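Uncharacterized protein (Legionella pneumophila subsp. pneumophila str. Philadelphia 1, PDB 2PMA) is of unknown function but has a retropepsin-like aspartic endopeptidase domain and is probably a peptidase. Local coordinates at residues G6-A11 with A138-T143; Y48-V53 with S61-Y66; K90-L95 with V109-R114. One frame throughout, in Å; residues are numbered along the deposited sequence. Where two conformers were deposited one is given.

All three contacts reach one mixed, curled beta sheet, contact 1 through strand 8-13, against which loop 138-143 lies. Contacts 2 and 3 lie within beta hairpins whose strands 58-71 and 90-100 are neighbours. Their centres are about 10 Å apart. Glu65 O probably accepts a hydrogen bond from Leu95 N at 3.1 Å, and Tyr66 CE2 packs on Pro92 CB at 3.4 Å. Contact 1 lies across the chain's centre and encloses both in sequence. Its centre is about 26 Å from that of contact 2 and about 23 Å from that of contact 3. Strand 8-13 pairs with strand 18-24, which runs into an Asp-Thr-Gly sequence, the active-site signature of retropepsins. Formic acid and acetate probably come from crystallisation.

Contact 1 of 3, residues G6-A11 with A138-T143; sequences GYVEKA and ALTFTT
The loop 138-143, after strand 133-136, is pinned to strand 8-13 of the main sheet, chiefly where Glu9 meets Thr142 and Thr143. The Glu9 chain is bent at its second torsion (chi2 -70°), which brings the carboxylate round to the loop. OE2 takes three donors. Thr142 OG1 comes from above the carboxylate plane at 2.6 Å from Glu9 OE2. Thr142 N arrives on the syn side at 3.1 Å from Glu9 OE2. Gly6 N uses the anti lone pair of Glu9 OE2 at 2.7 Å. The other oxygen, OE1, accepts from Thr143 N at 3.2 Å. Strand 8-13 pairs with strands 18-24 and 90-100 of the curled sheet. The loop adds two backbone bonds of its own. Tyr7 N binds Leu139 O at 3.1 Å, and Phe141 N binds Val8 O at 2.8 Å. The Phe141 ring lies alongside Val8, with CZ 3.6 Å from Val8 CG1. Lys10 CG approaches Phe141 CE2 at 3.8 Å, while the lysine NZ goes on to Ser21 OG. A water links Lys10 O to Thr143 OG1.

Contact 2 of 3, residues Y48-V53 with S61-Y66; sequences YLRFTV and SFEGEY. With FMT (formic acid), chain F.
Arg50 and Glu63 form a non-hydrogen-bonded pair in the antiparallel hairpin of strands 46-55 and 58-71. The Arg50 chain sets out from CB, 4.0 Å from Phe62 O. CG lies anti to the backbone N (chi1 -177°) and stays close to the partner strand, 3.7 Å from Phe62 O. A bend at chi3 then turns the guanidinium to Glu63, which lies alongside and points the same way. NE reaches Glu63 OE2 at 3.2 Å, on the anti side of that oxygen. CZ is 3.6 Å from Glu63 OE2. NH2 reaches the same OE2, also at 3.2 Å, almost along the C-O direction. Both bonds lie near the guanidinium plane. The pairs on either side, Leu49 with Gly64 and Phe51 with Phe62, each make two backbone hydrogen bonds. The opposite face of the hairpin is apolar. Phe62 CB sits over one face of the Phe51 ring, 3.4 Å from Phe51 CZ, and the two rings are nearly parallel but barely overlap. Leu49 CG lies over the Tyr66 ring, 3.9 Å from its centroid. The Tyr48 ring runs beside Glu65, whose backbone N binds formic acid O2 at 3.0 Å. Leu49 and Phe51 pack toward Leu111 of strand 103-112, while Phe62 reaches the loop at Asp15 and Gln16. With both bonds on one oxygen and Arg50 exposed, the bridge is probably a modest surface one; the apolar face is the buried side.

Contact 3 of 3, residues K90-L95 with V109-R114; sequences KRPVVL and VNLTNR
Val94 and Leu111 form the apolar centre, their side chains crossing at about a right angle. Val94 CG2 is 3.9 Å from Leu111 CD2. The same methyl lies 3.6 Å from CG2 of Val109 in one of the two conformers modelled for that residue. Pro92 adds its ring, with CG 4.1 Å from Leu111 CB. Leu49 packs on Pro92, Val94 and Leu111, and Phe51 on Val94 and Leu111, so this side of the hairpin faces the core.

The segments belong to consecutive antiparallel strands, 90-100 and 103-112, a beta hairpin of the curled main sheet. It is strongly twisted here, with short segment axes at 135°. Strand 58-71 continues the sheet beyond 90-100, and strand 31-43 runs parallel beyond 103-112. Val94 and Val109 are a hydrogen-bonded pair: Val94 N meets Val109 O at 2.9 Å, and the return bond comes from Val109 N to Val94 O.

Farther out, Leu111 N binds Pro92 O at 3.0 Å. Proline has no N-H to return the bond, and the Leu111 carbonyl is taken by Arg91 instead. Arg91 NE meets Leu111 O at 2.9 Å, in the carbonyl plane and near the guanidinium plane. NH1 adds a weak bond to the same oxygen. Bends at chi2 (-57°) and chi3 fold the arginine back over its own neighbour. Pro92 CD lies over the centre of one guanidinium face. Asn113 ND2 lies over the opposite face, offset toward the rim and 3.4 Å from Arg91 CZ, with the amide inclined 48° to the guanidinium.

Contact 1 of 3, residues G6-A11 with A138-T143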
ATOM      1  N   GLY A   6      -8.547  -4.648 -12.700  1.00 23.35           N
ATOM      2  CA  GLY A   6      -7.414  -5.019 -13.567  1.00 23.86           C
ATOM      3  C   GLY A   6      -6.127  -5.232 -12.739  1.00 24.40           C
ATOM      4  O   GLY A   6      -6.113  -5.062 -11.501  1.00 25.09           O
ATOM      5  N   TYR A   7      -5.027  -5.586 -13.402  1.00 24.30           N
ATOM      6  CA  TYR A   7      -3.797  -5.818 -12.663  1.00 24.24           C
ATOM      7  C   TYR A   7      -3.069  -4.516 -12.269  1.00 24.66           C
ATOM      8  O   TYR A   7      -2.141  -4.556 -11.452  1.00 23.61           O
ATOM      9  CB  TYR A   7      -2.866  -6.790 -13.376  1.00 25.74           C
ATOM     10  CG  TYR A   7      -1.963  -6.148 -14.406  1.00 26.63           C
ATOM     11  CD1 TYR A   7      -2.428  -5.867 -15.693  1.00 26.04           C
ATOM     12  CD2 TYR A   7      -0.626  -5.864 -14.098  1.00 26.94           C
ATOM     13  CE1 TYR A   7      -1.583  -5.290 -16.650  1.00 29.60           C
ATOM     14  CE2 TYR A   7       0.213  -5.286 -15.017  1.00 29.95           C
ATOM     15  CZ  TYR A   7      -0.259  -4.992 -16.283  1.00 29.89           C
ATOM     16  OH  TYR A   7       0.610  -4.428 -17.178  1.00 30.72           O
ATOM     17  N   VAL A   8      -3.473  -3.385 -12.868  1.00 24.80           N
ATOM     18  CA  VAL A   8      -3.010  -2.074 -12.403  1.00 24.58           C
ATOM     19  C   VAL A   8      -4.232  -1.233 -12.187  1.00 24.96           C
ATOM     20  O   VAL A   8      -5.129  -1.229 -13.027  1.00 24.80           O
ATOM     21  CB  VAL A   8      -2.104  -1.338 -13.417  1.00 25.42           C
ATOM     22  CG1 VAL A   8      -1.573  -0.046 -12.791  1.00 24.43           C
ATOM     23  CG2 VAL A   8      -0.959  -2.194 -13.846  1.00 27.49           C
ATOM     24  N   GLU A   9      -4.273  -0.519 -11.063  1.00 24.27           N
ATOM     25  CA  GLU A   9      -5.395   0.363 -10.734  1.00 25.54           C
ATOM     26  C   GLU A   9      -4.844   1.609 -10.080  1.00 25.77           C
ATOM     27  O   GLU A   9      -3.788   1.561  -9.482  1.00 26.22           O
ATOM     28  CB  GLU A   9      -6.349  -0.310  -9.726  1.00 25.55           C
ATOM     29  CG  GLU A   9      -7.136  -1.549 -10.266  1.00 25.58           C
ATOM     30  CD  GLU A   9      -8.195  -1.180 -11.294  1.00 29.47           C
ATOM     31  OE1 GLU A   9      -8.528   0.020 -11.450  1.00 30.46           O
ATOM     32  OE2 GLU A   9      -8.718  -2.096 -11.964  1.00 29.07           O
ATOM     33  N   LYS A  10      -5.587   2.707 -10.125  1.00 25.76           N
ATOM     34  CA  LYS A  10      -5.189   3.853  -9.298  1.00 25.77           C
ATOM     35  C   LYS A  10      -5.781   3.609  -7.919  1.00 26.04           C
ATOM     36  O   LYS A  10      -6.937   3.157  -7.796  1.00 25.89           O
ATOM     37  CB  LYS A  10      -5.723   5.161  -9.896  1.00 26.68           C
ATOM     38  CG  LYS A  10      -5.033   5.594 -11.201  1.00 29.15           C
ATOM     39  CD  LYS A  10      -3.531   5.863 -11.034  1.00 27.60           C
ATOM     40  CE  LYS A  10      -2.980   6.601 -12.294  1.00 31.60           C
ATOM     41  NZ  LYS A  10      -1.519   6.806 -12.061  1.00 31.01           N
ATOM     42  N   ALA A  11      -4.999   3.859  -6.878  1.00 25.00           N
ATOM     43  CA  ALA A  11      -5.443   3.684  -5.492  1.00 26.03           C
ATOM     44  C   ALA A  11      -5.035   4.972  -4.777  1.00 27.26           C
ATOM     45  O   ALA A  11      -4.013   5.572  -5.123  1.00 28.11           O
ATOM     46  CB  ALA A  11      -4.724   2.513  -4.835  1.00 26.42           C
ATOM     47  N   ALA A 138      -6.021  -9.005 -18.065  1.00 22.53           N
ATOM     48  CA  ALA A 138      -6.234  -8.366 -19.367  1.00 23.73           C
ATOM     49  C   ALA A 138      -6.622  -6.899 -19.241  1.00 24.64           C
ATOM     50  O   ALA A 138      -6.607  -6.166 -20.245  1.00 25.43           O
ATOM     51  CB  ALA A 138      -7.319  -9.092 -20.116  1.00 23.61           C
ATOM     52  N   LEU A 139      -7.031  -6.475 -18.052  1.00 24.07           N
ATOM     53  CA  LEU A 139      -7.593  -5.117 -17.859  1.00 24.79           C
ATOM     54  C   LEU A 139      -6.679  -4.230 -17.030  1.00 24.74           C
ATOM     55  O   LEU A 139      -5.890  -4.735 -16.243  1.00 24.32           O
ATOM     56  CB  LEU A 139      -8.954  -5.196 -17.150  1.00 25.24           C
ATOM     57  CG  LEU A 139     -10.003  -6.144 -17.749  1.00 25.15           C
ATOM     58  CD1 LEU A 139     -11.246  -6.083 -16.864  1.00 27.52           C
ATOM     59  CD2 LEU A 139     -10.301  -5.720 -19.172  1.00 26.04           C
ATOM     60  N   THR A 140      -6.773  -2.914 -17.215  1.00 25.52           N
ATOM     61  CA  THR A 140      -6.119  -1.969 -16.293  1.00 26.58           C
ATOM     62  C   THR A 140      -7.087  -0.814 -16.053  1.00 26.70           C
ATOM     63  O   THR A 140      -7.928  -0.496 -16.937  1.00 26.61           O
ATOM     64  CB  THR A 140      -4.813  -1.393 -16.893  1.00 27.81           C
ATOM     65  OG1 THR A 140      -5.114  -0.811 -18.159  1.00 27.99           O
ATOM     66  CG2 THR A 140      -3.754  -2.495 -17.117  1.00 29.04           C
ATOM     67  N   PHE A 141      -6.981  -0.211 -14.867  1.00 26.90           N
ATOM     68  CA  PHE A 141      -7.699   1.014 -14.522  1.00 28.56           C
ATOM     69  C   PHE A 141      -9.209   0.866 -14.710  1.00 29.51           C
ATOM     70  O   PHE A 141      -9.860   1.714 -15.328  1.00 29.20           O
ATOM     71  CB  PHE A 141      -7.144   2.177 -15.334  1.00 29.02           C
ATOM     72  CG  PHE A 141      -5.692   2.385 -15.125  1.00 29.70           C
ATOM     73  CD1 PHE A 141      -4.788   2.173 -16.154  1.00 30.80           C
ATOM     74  CD2 PHE A 141      -5.214   2.749 -13.862  1.00 29.35           C
ATOM     75  CE1 PHE A 141      -3.424   2.345 -15.928  1.00 32.19           C
ATOM     76  CE2 PHE A 141      -3.853   2.942 -13.637  1.00 30.14           C
ATOM     77  CZ  PHE A 141      -2.963   2.730 -14.674  1.00 30.55           C
ATOM     78  N   THR A 142      -9.762  -0.213 -14.159  1.00 29.93           N
ATOM     79  CA  THR A 142     -11.203  -0.456 -14.241  1.00 32.16           C
ATOM     80  C   THR A 142     -12.011   0.515 -13.379  1.00 34.34           C
ATOM     81  O   THR A 142     -13.214   0.699 -13.629  1.00 33.69           O
ATOM     82  CB  THR A 142     -11.583  -1.844 -13.761  1.00 32.73           C
ATOM     83  OG1 THR A 142     -11.267  -1.959 -12.370  1.00 31.51           O
ATOM     84  CG2 THR A 142     -10.886  -2.940 -14.581  1.00 32.90           C
ATOM     85  N   THR A 143     -11.370   1.098 -12.352  1.00 36.41           N
ATOM     86  CA  THR A 143     -12.059   2.013 -11.450  1.00 40.23           C
ATOM     87  C   THR A 143     -12.308   3.323 -12.204  1.00 42.74           C
ATOM     88  O   THR A 143     -13.028   4.208 -11.723  1.00 43.80           O
ATOM     89  CB  THR A 143     -11.308   2.226 -10.109  1.00 39.94           C
ATOM     90  OG1 THR A 143      -9.976   2.678 -10.362  1.00 41.36           O
ATOM     91  CG2 THR A 143     -11.229   0.903  -9.318  1.00 39.48           C
TER
HETATM   92  O   HOH W   1      -9.373   3.796  -7.569  1.00 27.54           O

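Contact 2 of 3, residues Y48-V53 with S61-Y66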
ATOM      1  N   TYR A  48       3.898   4.031  16.297  1.00 26.38           N
ATOM      2  CA  TYR A  48       3.539   4.453  14.960  1.00 26.15           C
ATOM      3  C   TYR A  48       4.866   4.619  14.257  1.00 25.43           C
ATOM      4  O   TYR A  48       5.903   4.918  14.921  1.00 26.13           O
ATOM      5  CB  TYR A  48       2.830   5.831  14.993  1.00 27.22           C
ATOM      6  CG  TYR A  48       1.359   5.722  15.305  1.00 28.72           C
ATOM      7  CD1 TYR A  48       0.405   5.931  14.312  1.00 29.37           C
ATOM      8  CD2 TYR A  48       0.920   5.380  16.598  1.00 32.57           C
ATOM      9  CE1 TYR A  48      -0.970   5.817  14.584  1.00 30.77           C
ATOM     10  CE2 TYR A  48      -0.451   5.253  16.875  1.00 31.54           C
ATOM     11  CZ  TYR A  48      -1.377   5.475  15.859  1.00 31.37           C
ATOM     12  OH  TYR A  48      -2.729   5.343  16.138  1.00 34.21           O
ATOM     13  N   LEU A  49       4.843   4.502  12.927  1.00 24.60           N
ATOM     14  CA  LEU A  49       5.977   4.950  12.118  1.00 24.56           C
ATOM     15  C   LEU A  49       5.560   6.176  11.312  1.00 25.19           C
ATOM     16  O   LEU A  49       4.436   6.227  10.769  1.00 25.51           O
ATOM     17  CB  LEU A  49       6.398   3.836  11.155  1.00 26.52           C
ATOM     18  CG  LEU A  49       6.888   2.528  11.782  1.00 26.64           C
ATOM     19  CD1 LEU A  49       7.421   1.695  10.660  1.00 28.57           C
ATOM     20  CD2 LEU A  49       8.032   2.790  12.810  1.00 27.29           C
ATOM     21  N   ARG A  50       6.434   7.169  11.283  1.00 24.28           N
ATOM     22  CA  ARG A  50       6.298   8.293  10.350  1.00 26.60           C
ATOM     23  C   ARG A  50       7.183   7.941   9.173  1.00 25.32           C
ATOM     24  O   ARG A  50       8.308   7.438   9.350  1.00 26.57           O
ATOM     25  CB  ARG A  50       6.796   9.576  11.005  1.00 26.63           C
ATOM     26  CG  ARG A  50       6.652  10.829  10.163  1.00 32.19           C
ATOM     27  CD  ARG A  50       7.283  12.041  10.920  1.00 34.52           C
ATOM     28  NE  ARG A  50       6.482  12.370  12.108  1.00 46.99           N
ATOM     29  CZ  ARG A  50       6.967  12.811  13.270  1.00 52.27           C
ATOM     30  NH1 ARG A  50       8.285  12.965  13.450  1.00 55.64           N
ATOM     31  NH2 ARG A  50       6.130  13.090  14.269  1.00 54.44           N
ATOM     32  N   PHE A  51       6.684   8.180   7.967  1.00 25.09           N
ATOM     33  CA  PHE A  51       7.451   7.855   6.789  1.00 24.79           C
ATOM     34  C   PHE A  51       7.062   8.753   5.629  1.00 25.64           C
ATOM     35  O   PHE A  51       5.956   9.352   5.622  1.00 25.28           O
ATOM     36  CB  PHE A  51       7.234   6.355   6.415  1.00 23.96           C
ATOM     37  CG  PHE A  51       5.787   5.974   6.126  1.00 26.51           C
ATOM     38  CD1 PHE A  51       4.910   5.580   7.163  1.00 27.01           C
ATOM     39  CD2 PHE A  51       5.310   5.981   4.807  1.00 27.26           C
ATOM     40  CE1 PHE A  51       3.590   5.207   6.902  1.00 28.68           C
ATOM     41  CE2 PHE A  51       3.999   5.632   4.518  1.00 26.81           C
ATOM     42  CZ  PHE A  51       3.113   5.221   5.560  1.00 26.95           C
ATOM     43  N   THR A  52       7.961   8.820   4.660  1.00 24.91           N
ATOM     44  CA  THR A  52       7.724   9.625   3.452  1.00 25.46           C
ATOM     45  C   THR A  52       7.481   8.699   2.282  1.00 27.26           C
ATOM     46  O   THR A  52       8.260   7.723   2.028  1.00 28.89           O
ATOM     47  CB  THR A  52       8.935  10.580   3.281  1.00 27.30           C
ATOM     48  OG1 THR A  52       8.917  11.483   4.390  1.00 27.22           O
ATOM     49  CG2 THR A  52       8.878  11.388   1.968  1.00 27.54           C
ATOM     50  N   VAL A  53       6.468   9.014   1.474  1.00 25.74           N
ATOM     51  CA  VAL A  53       6.416   8.482   0.120  1.00 24.66           C
ATOM     52  C   VAL A  53       6.924   9.492  -0.921  1.00 25.07           C
ATOM     53  O   VAL A  53       6.305  10.546  -1.110  1.00 24.20           O
ATOM     54  CB  VAL A  53       4.952   8.077  -0.231  1.00 24.02           C
ATOM     55  CG1 VAL A  53       4.855   7.513  -1.701  1.00 26.52           C
ATOM     56  CG2 VAL A  53       4.426   7.080   0.829  1.00 25.04           C
ATOM     57  N   SER A  61       4.147  12.913   3.525  1.00 23.56           N
ATOM     58  CA  SER A  61       4.455  12.344   4.836  1.00 25.92           C
ATOM     59  C   SER A  61       3.201  11.665   5.413  1.00 25.74           C
ATOM     60  O   SER A  61       2.059  12.225   5.323  1.00 24.43           O
ATOM     61  CB  SER A  61       4.983  13.457   5.754  1.00 28.05           C
ATOM     62  OG  SER A  61       5.397  12.893   6.998  1.00 33.72           O
ATOM     63  N   PHE A  62       3.396  10.462   5.972  1.00 24.90           N
ATOM     64  CA  PHE A  62       2.308   9.733   6.604  1.00 25.54           C
ATOM     65  C   PHE A  62       2.717   9.283   8.001  1.00 26.20           C
ATOM     66  O   PHE A  62       3.911   9.173   8.301  1.00 25.52           O
ATOM     67  CB  PHE A  62       2.026   8.465   5.791  1.00 24.90           C
ATOM     68  CG  PHE A  62       1.461   8.723   4.431  1.00 25.02           C
ATOM     69  CD1 PHE A  62       0.078   8.677   4.243  1.00 25.48           C
ATOM     70  CD2 PHE A  62       2.294   9.024   3.354  1.00 23.11           C
ATOM     71  CE1 PHE A  62      -0.498   8.937   2.988  1.00 26.31           C
ATOM     72  CE2 PHE A  62       1.743   9.255   2.084  1.00 25.41           C
ATOM     73  CZ  PHE A  62       0.327   9.209   1.902  1.00 25.33           C
ATOM     74  N   GLU A  63       1.719   8.961   8.830  1.00 26.78           N
ATOM     75  CA  GLU A  63       1.987   8.168  10.048  1.00 29.14           C
ATOM     76  C   GLU A  63       1.054   6.954   9.995  1.00 28.38           C
ATOM     77  O   GLU A  63      -0.115   7.048   9.537  1.00 28.68           O
ATOM     78  CB  GLU A  63       1.753   8.982  11.316  1.00 29.77           C
ATOM     79  CG  GLU A  63       2.664  10.237  11.387  1.00 33.65           C
ATOM     80  CD  GLU A  63       2.579  10.969  12.731  1.00 35.89           C
ATOM     81  OE1 GLU A  63       1.639  10.671  13.483  1.00 41.45           O
ATOM     82  OE2 GLU A  63       3.461  11.836  13.004  1.00 44.26           O
ATOM     83  N   GLY A  64       1.552   5.813  10.427  1.00 26.38           N
ATOM     84  CA  GLY A  64       0.725   4.603  10.431  1.00 25.83           C
ATOM     85  C   GLY A  64       1.052   3.767  11.653  1.00 25.07           C
ATOM     86  O   GLY A  64       2.191   3.751  12.094  1.00 24.40           O
ATOM     87  N   GLU A  65       0.043   3.072  12.177  1.00 25.09           N
ATOM     88  CA  GLU A  65       0.238   2.178  13.307  1.00 24.84           C
ATOM     89  C   GLU A  65       1.268   1.128  12.925  1.00 24.45           C
ATOM     90  O   GLU A  65       1.165   0.542  11.863  1.00 24.25           O
ATOM     91  CB  GLU A  65      -1.087   1.491  13.641  1.00 26.15           C
ATOM     92  CG  GLU A  65      -2.095   2.440  14.245  1.00 29.91           C
ATOM     93  CD  GLU A  65      -3.457   1.778  14.320  1.00 32.59           C
ATOM     94  OE1 GLU A  65      -4.336   2.167  13.535  1.00 34.44           O
ATOM     95  OE2 GLU A  65      -3.583   0.831  15.119  1.00 31.64           O
ATOM     96  N   TYR A  66       2.231   0.858  13.813  1.00 24.85           N
ATOM     97  CA  TYR A  66       3.340  -0.054  13.532  1.00 26.23           C
ATOM     98  C   TYR A  66       2.900  -1.404  14.074  1.00 27.36           C
ATOM     99  O   TYR A  66       2.789  -1.592  15.318  1.00 27.53           O
ATOM    100  CB  TYR A  66       4.592   0.449  14.268  1.00 26.78           C
ATOM    101  CG  TYR A  66       5.928  -0.241  13.965  1.00 28.41           C
ATOM    102  CD1 TYR A  66       7.095   0.162  14.653  1.00 29.18           C
ATOM    103  CD2 TYR A  66       6.047  -1.264  13.020  1.00 27.19           C
ATOM    104  CE1 TYR A  66       8.359  -0.442  14.379  1.00 31.43           C
ATOM    105  CE2 TYR A  66       7.303  -1.907  12.765  1.00 25.60           C
ATOM    106  CZ  TYR A  66       8.437  -1.475  13.444  1.00 30.35           C
ATOM    107  OH  TYR A  66       9.665  -2.068  13.179  1.00 31.66           O
TER
HETATM  108  C   FMT F 302      -3.685   4.268  10.680  1.00 38.18           C
HETATM  109  O1  FMT F 302      -4.853   3.867  11.017  1.00 40.43           O
HETATM  110  O2  FMT F 302      -2.597   3.725  11.006  1.00 31.80           O

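Contact 3 of 3, residues K90-L95 with V109-R114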
ATOM      1  N   LYS A  90      14.271  -7.898   6.994  1.00 24.43           N
ATOM      2  CA  LYS A  90      12.994  -7.618   7.690  1.00 24.09           C
ATOM      3  C   LYS A  90      12.606  -6.189   7.428  1.00 23.31           C
ATOM      4  O   LYS A  90      13.459  -5.312   7.559  1.00 20.72           O
ATOM      5  CB  LYS A  90      13.146  -7.821   9.203  1.00 25.05           C
ATOM      6  CG  LYS A  90      13.229  -9.307   9.575  1.00 31.16           C
ATOM      7  CD  LYS A  90      13.310  -9.497  11.092  1.00 37.62           C
ATOM      8  CE  LYS A  90      12.326 -10.625  11.479  1.00 42.90           C
ATOM      9  NZ  LYS A  90      12.265 -10.974  12.952  1.00 47.48           N
ATOM     10  N   ARG A  91      11.330  -5.966   7.077  1.00 21.61           N
ATOM     11  CA  ARG A  91      10.796  -4.619   6.897  1.00 21.26           C
ATOM     12  C   ARG A  91       9.579  -4.425   7.803  1.00 21.56           C
ATOM     13  O   ARG A  91       8.920  -5.435   8.217  1.00 21.68           O
ATOM     14  CB  ARG A  91      10.401  -4.387   5.441  1.00 22.10           C
ATOM     15  CG  ARG A  91      11.645  -4.419   4.438  1.00 23.24           C
ATOM     16  CD  ARG A  91      12.765  -3.408   4.766  1.00 20.63           C
ATOM     17  NE  ARG A  91      12.204  -2.062   4.936  1.00 21.22           N
ATOM     18  CZ  ARG A  91      12.642  -1.184   5.830  1.00 25.12           C
ATOM     19  NH1 ARG A  91      12.031  -0.015   5.939  1.00 25.53           N
ATOM     20  NH2 ARG A  91      13.680  -1.488   6.634  1.00 23.21           N
ATOM     21  N   PRO A  92       9.296  -3.154   8.147  1.00 22.38           N
ATOM     22  CA  PRO A  92       8.208  -2.899   9.058  1.00 21.83           C
ATOM     23  C   PRO A  92       6.873  -2.932   8.308  1.00 22.82           C
ATOM     24  O   PRO A  92       6.789  -2.579   7.108  1.00 21.83           O
ATOM     25  CB  PRO A  92       8.557  -1.501   9.617  1.00 21.95           C
ATOM     26  CG  PRO A  92       9.244  -0.776   8.436  1.00 23.61           C
ATOM     27  CD  PRO A  92       9.981  -1.916   7.711  1.00 21.55           C
ATOM     28  N   VAL A  93       5.832  -3.293   9.051  1.00 23.65           N
ATOM     29  CA  VAL A  93       4.485  -3.317   8.520  1.00 23.60           C
ATOM     30  C   VAL A  93       3.654  -2.272   9.242  1.00 23.35           C
ATOM     31  O   VAL A  93       3.634  -2.234  10.483  1.00 23.36           O
ATOM     32  CB  VAL A  93       3.827  -4.654   8.823  1.00 24.45           C
ATOM     33  CG1 VAL A  93       2.408  -4.679   8.209  1.00 23.92           C
ATOM     34  CG2 VAL A  93       4.695  -5.837   8.329  1.00 25.68           C
ATOM     35  N   VAL A  94       2.945  -1.444   8.482  1.00 23.53           N
ATOM     36  CA  VAL A  94       2.083  -0.387   9.071  1.00 23.42           C
ATOM     37  C   VAL A  94       0.677  -0.518   8.512  1.00 24.73           C
ATOM     38  O   VAL A  94       0.479  -1.154   7.472  1.00 23.67           O
ATOM     39  CB  VAL A  94       2.592   1.064   8.757  1.00 25.25           C
ATOM     40  CG1 VAL A  94       3.966   1.254   9.408  1.00 25.01           C
ATOM     41  CG2 VAL A  94       2.636   1.349   7.221  1.00 26.13           C
ATOM     42  N   LEU A  95      -0.288   0.127   9.168  1.00 23.48           N
ATOM     43  CA  LEU A  95      -1.645   0.158   8.658  1.00 24.71           C
ATOM     44  C   LEU A  95      -1.794   1.440   7.835  1.00 25.24           C
ATOM     45  O   LEU A  95      -1.366   2.536   8.285  1.00 27.14           O
ATOM     46  CB  LEU A  95      -2.625   0.218   9.829  1.00 24.70           C
ATOM     47  CG  LEU A  95      -2.665  -1.040  10.700  1.00 26.66           C
ATOM     48  CD1 LEU A  95      -3.783  -0.893  11.736  1.00 27.85           C
ATOM     49  CD2 LEU A  95      -2.865  -2.272   9.829  1.00 28.78           C
ATOM     50  N   VAL A 109       0.596  -2.854   5.160  1.00 24.45           N
ATOM     51  CA  VAL A 109       1.544  -2.668   4.072  0.50 24.22           C
ATOM     52  C   VAL A 109       2.965  -2.666   4.609  1.00 24.24           C
ATOM     53  O   VAL A 109       3.260  -2.017   5.627  1.00 23.50           O
ATOM     54  CB  VAL A 109       1.310  -1.371   3.277  0.50 24.97           C
ATOM     55  CG1 VAL A 109      -0.063  -1.414   2.526  0.50 25.25           C
ATOM     56  CG2 VAL A 109       1.412  -0.146   4.181  0.50 25.92           C
ATOM     57  N   ASN A 110       3.836  -3.374   3.892  0.50 23.12           N
ATOM     58  CA  ASN A 110       5.283  -3.360   4.152  0.50 23.58           C
ATOM     59  C   ASN A 110       5.872  -2.057   3.614  0.50 23.43           C
ATOM     60  O   ASN A 110       5.483  -1.585   2.529  0.50 22.69           O
ATOM     61  CB  ASN A 110       5.969  -4.558   3.460  0.50 22.56           C
ATOM     62  CG  ASN A 110       5.450  -5.935   3.954  0.50 23.69           C
ATOM     63  OD1 ASN A 110       4.697  -6.029   4.912  0.50 19.69           O
ATOM     64  ND2 ASN A 110       5.895  -7.015   3.286  0.50 25.92           N
ATOM     65  N   LEU A 111       6.812  -1.464   4.351  1.00 23.27           N
ATOM     66  CA  LEU A 111       7.472  -0.272   3.845  1.00 24.19           C
ATOM     67  C   LEU A 111       8.797  -0.685   3.280  1.00 25.39           C
ATOM     68  O   LEU A 111       9.651  -1.166   4.034  1.00 24.40           O
ATOM     69  CB  LEU A 111       7.666   0.736   4.987  1.00 24.16           C
ATOM     70  CG  LEU A 111       6.398   1.265   5.634  1.00 24.23           C
ATOM     71  CD1 LEU A 111       6.710   2.359   6.680  1.00 27.44           C
ATOM     72  CD2 LEU A 111       5.405   1.813   4.580  1.00 24.56           C
ATOM     73  N   THR A 112       8.983  -0.537   1.970  1.00 25.20           N
ATOM     74  CA  THR A 112      10.138  -1.190   1.335  1.00 28.19           C
ATOM     75  C   THR A 112      11.118  -0.175   0.842  1.00 29.04           C
ATOM     76  O   THR A 112      10.735   0.944   0.518  1.00 26.48           O
ATOM     77  CB  THR A 112       9.706  -2.060   0.123  1.00 28.80           C
ATOM     78  OG1 THR A 112       8.878  -1.263  -0.730  1.00 31.88           O
ATOM     79  CG2 THR A 112       8.914  -3.272   0.602  1.00 30.37           C
ATOM     80  N   ASN A 113      12.374  -0.622   0.725  1.00 30.69           N
ATOM     81  CA  ASN A 113      13.509   0.264   0.493  1.00 33.69           C
ATOM     82  C   ASN A 113      13.845   0.421  -0.990  1.00 36.71           C
ATOM     83  O   ASN A 113      14.560   1.345  -1.344  1.00 36.99           O
ATOM     84  CB  ASN A 113      14.775  -0.308   1.188  1.00 32.92           C
ATOM     85  CG  ASN A 113      14.640  -0.360   2.703  1.00 32.16           C
ATOM     86  OD1 ASN A 113      15.220  -1.244   3.395  1.00 32.33           O
ATOM     87  ND2 ASN A 113      13.887   0.557   3.221  1.00 27.82           N
ATOM     88  N   ARG A 114      13.364  -0.491  -1.835  1.00 39.99           N
ATOM     89  CA  ARG A 114      13.770  -0.468  -3.234  1.00 44.08           C
ATOM     90  C   ARG A 114      13.093   0.671  -4.001  1.00 45.97           C
ATOM     91  O   ARG A 114      11.862   0.801  -3.979  1.00 44.90           O
ATOM     92  CB  ARG A 114      13.536  -1.817  -3.908  1.00 44.66           C
ATOM     93  CG  ARG A 114      14.253  -1.954  -5.245  1.00 49.28           C
ATOM     94  CD  ARG A 114      15.734  -2.319  -5.087  1.00 55.99           C
ATOM     95  NE  ARG A 114      16.586  -1.589  -6.030  1.00 58.82           N
ATOM     96  CZ  ARG A 114      17.118  -0.387  -5.800  1.00 60.64           C
ATOM     97  NH1 ARG A 114      17.882   0.182  -6.722  1.00 61.21           N
ATOM     98  NH2 ARG A 114      16.897   0.253  -4.652  1.00 60.92           N
TER